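Long-range contact in flagella basal body P-ring formation protein flgA (Salmonella typhimurium, PDB 3TEE), which takes part in assembling the flagellar P-ring in the periplasm, where it may act as a chaperone or modulator of ring formation: residues N52-A57 with Y65-V70. Sequence-based numbering, arbitrary orientation.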
loop_
_atom_site.group_PDB
_atom_site.type_symbol
_atom_site.label_atom_id
_atom_site.label_comp_id
_atom_site.label_asym_id
_atom_site.label_seq_id
_atom_site.Cartn_x
_atom_site.Cartn_y
_atom_site.Cartn_z
ATOM N N ASN A 52 0.770 3.483 21.599
ATOM C CA ASN A 52 0.077 4.446 22.458
ATOM C C ASN A 52 -1.129 5.002 21.747
ATOM O O ASN A 52 -1.012 5.723 20.754
ATOM C CB ASN A 52 1.030 5.553 22.946
ATOM C CG ASN A 52 2.149 5.020 23.795
ATOM O OD1 ASN A 52 1.966 4.153 24.655
ATOM N ND2 ASN A 52 3.354 5.480 23.517
ATOM N N VAL A 53 -2.314 4.586 22.191
ATOM C CA VAL A 53 -3.525 5.027 21.510
ATOM C C VAL A 53 -4.520 5.653 22.471
ATOM O O VAL A 53 -4.482 5.391 23.670
ATOM C CB VAL A 53 -4.180 3.908 20.646
ATOM C CG1 VAL A 53 -3.228 3.386 19.548
ATOM C CG2 VAL A 53 -4.685 2.761 21.508
ATOM N N ASN A 54 -5.452 6.436 21.930
ATOM C CA ASN A 54 -6.503 7.021 22.746
ATOM C C ASN A 54 -7.780 6.239 22.468
ATOM O O ASN A 54 -8.093 5.951 21.310
ATOM C CB ASN A 54 -6.695 8.518 22.426
ATOM C CG ASN A 54 -5.455 9.352 22.716
ATOM O OD1 ASN A 54 -4.857 9.277 23.793
ATOM N ND2 ASN A 54 -5.043 10.163 21.750
ATOM N N VAL A 55 -8.489 5.861 23.526
ATOM C CA VAL A 55 -9.756 5.132 23.400
ATOM C C VAL A 55 -10.840 5.961 24.054
ATOM O O VAL A 55 -10.688 6.345 25.214
ATOM C CB VAL A 55 -9.686 3.728 24.053
ATOM C CG1 VAL A 55 -11.064 3.043 24.067
ATOM C CG2 VAL A 55 -8.653 2.851 23.360
ATOM N N VAL A 56 -11.953 6.162 23.344
ATOM C CA VAL A 56 -13.116 6.830 23.891
ATOM C C VAL A 56 -13.959 5.721 24.542
ATOM O O VAL A 56 -14.197 4.685 23.922
ATOM C CB VAL A 56 -13.902 7.640 22.826
ATOM C CG1 VAL A 56 -15.201 8.197 23.416
ATOM C CG2 VAL A 56 -13.032 8.779 22.281
ATOM N N ALA A 57 -14.338 5.906 25.807
ATOM C CA ALA A 57 -15.162 4.927 26.525
ATOM C C ALA A 57 -16.416 5.652 26.973
ATOM O O ALA A 57 -16.340 6.618 27.747
ATOM C CB ALA A 57 -14.405 4.363 27.725
ATOM N N TYR A 65 -11.846 9.723 27.959
ATOM C CA TYR A 65 -10.746 9.644 26.999
ATOM C C TYR A 65 -9.662 8.843 27.697
ATOM O O TYR A 65 -9.004 9.355 28.612
ATOM C CB TYR A 65 -10.194 11.032 26.609
ATOM C CG TYR A 65 -11.125 11.973 25.878
ATOM C CD1 TYR A 65 -12.098 11.488 25.005
ATOM C CD2 TYR A 65 -10.966 13.353 25.970
ATOM C CE1 TYR A 65 -12.933 12.357 24.293
ATOM C CE2 TYR A 65 -11.770 14.228 25.240
ATOM C CZ TYR A 65 -12.761 13.725 24.412
ATOM O OH TYR A 65 -13.573 14.590 23.717
ATOM N N LEU A 66 -9.520 7.574 27.332
ATOM C CA LEU A 66 -8.530 6.718 27.964
ATOM C C LEU A 66 -7.251 6.682 27.155
ATOM O O LEU A 66 -7.293 6.718 25.925
ATOM C CB LEU A 66 -9.066 5.280 28.182
ATOM C CG LEU A 66 -10.457 5.120 28.829
ATOM C CD1 LEU A 66 -10.822 3.659 28.921
ATOM C CD2 LEU A 66 -10.531 5.778 30.240
ATOM N N GLN A 67 -6.112 6.632 27.840
ATOM C CA GLN A 67 -4.834 6.499 27.155
ATOM C C GLN A 67 -4.363 5.103 27.472
ATOM O O GLN A 67 -4.319 4.711 28.639
ATOM C CB GLN A 67 -3.802 7.533 27.626
ATOM C CG GLN A 67 -4.162 8.988 27.294
ATOM C CD GLN A 67 -3.078 9.905 27.800
ATOM O OE1 GLN A 67 -2.799 9.982 29.007
ATOM N NE2 GLN A 67 -2.385 10.549 26.877
ATOM N N VAL A 68 -4.110 4.311 26.430
ATOM C CA VAL A 68 -3.684 2.928 26.634
ATOM C C VAL A 68 -2.440 2.657 25.787
ATOM O O VAL A 68 -2.223 3.299 24.767
ATOM C CB VAL A 68 -4.786 1.852 26.339
ATOM C CG1 VAL A 68 -6.045 2.054 27.188
ATOM C CG2 VAL A 68 -5.136 1.800 24.854
ATOM N N ASN A 69 -1.673 1.683 26.197
ATOM C CA ASN A 69 -0.562 1.179 25.411
ATOM C C ASN A 69 -0.987 -0.237 24.965
ATOM O O ASN A 69 -1.401 -1.056 25.784
ATOM C CB ASN A 69 0.744 1.131 26.207
ATOM C CG ASN A 69 1.855 0.509 25.374
ATOM O OD1 ASN A 69 2.148 -0.673 25.489
ATOM N ND2 ASN A 69 2.369 1.242 24.405
ATOM N N VAL A 70 -0.915 -0.492 23.673
ATOM C CA VAL A 70 -1.300 -1.794 23.124
ATOM C C VAL A 70 -0.069 -2.464 22.511
ATOM O O VAL A 70 0.455 -2.012 21.500
ATOM C CB VAL A 70 -2.455 -1.666 22.102
ATOM C CG1 VAL A 70 -2.848 -3.026 21.515
ATOM C CG2 VAL A 70 -3.663 -0.948 22.709
#
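V53 and V55 of one strand pair with V68 and L66 of the other through backbone hydrogen bonds in both directions, making the two arms of an antiparallel beta hairpin. The V53 N to V68 O bond, 2.9 Å, is returned by V68 N to V53 O; V55 and L66 repeat the exchange, L66 N reaching V55 O at 2.7 Å.

The faces of this hairpin differ sharply. On one, V53, V55, L66 and V68 are buried. V53 and V68 each place CG2 between their own backbone N and carbonyl carbon (chi1 -60° and -58°), and these two methyls meet at 3.5 Å. Two neighbours join them: V55 CG2 packs on V68 CG2, and V70 CG2 comes to 4.0 Å from V53 CG2. Nearer the turn, L66 CD1 touches A57 CB at 3.8 Å. F11 of helix 2-14 lies over V53, V55, V68 and V70, so the helix covers this valine patch.

The other face is mostly polar. N69 ND2 donates to N52 OD1 at 2.9 Å; the acceptor lies near the plane of the N69 amide, whereas the donor comes from above the carbonyl plane of N52, and the two amides are turned 57° apart. The same ND2 also bonds a glycerol, probably from the crystallisation liquor. N54 and Q67 run side by side with their amides nearly coplanar, yet what touches is N54 OD1 against the aliphatic CG of Q67, 3.6 Å away. V56 CG2 rests obliquely by the Y65 ring, nearest CD1.

Cohesion here therefore comes from paired backbone amides and a buried aliphatic face that ties the hairpin to the N-terminal helix, while a single amide-to-amide bond links side chains across the polar face.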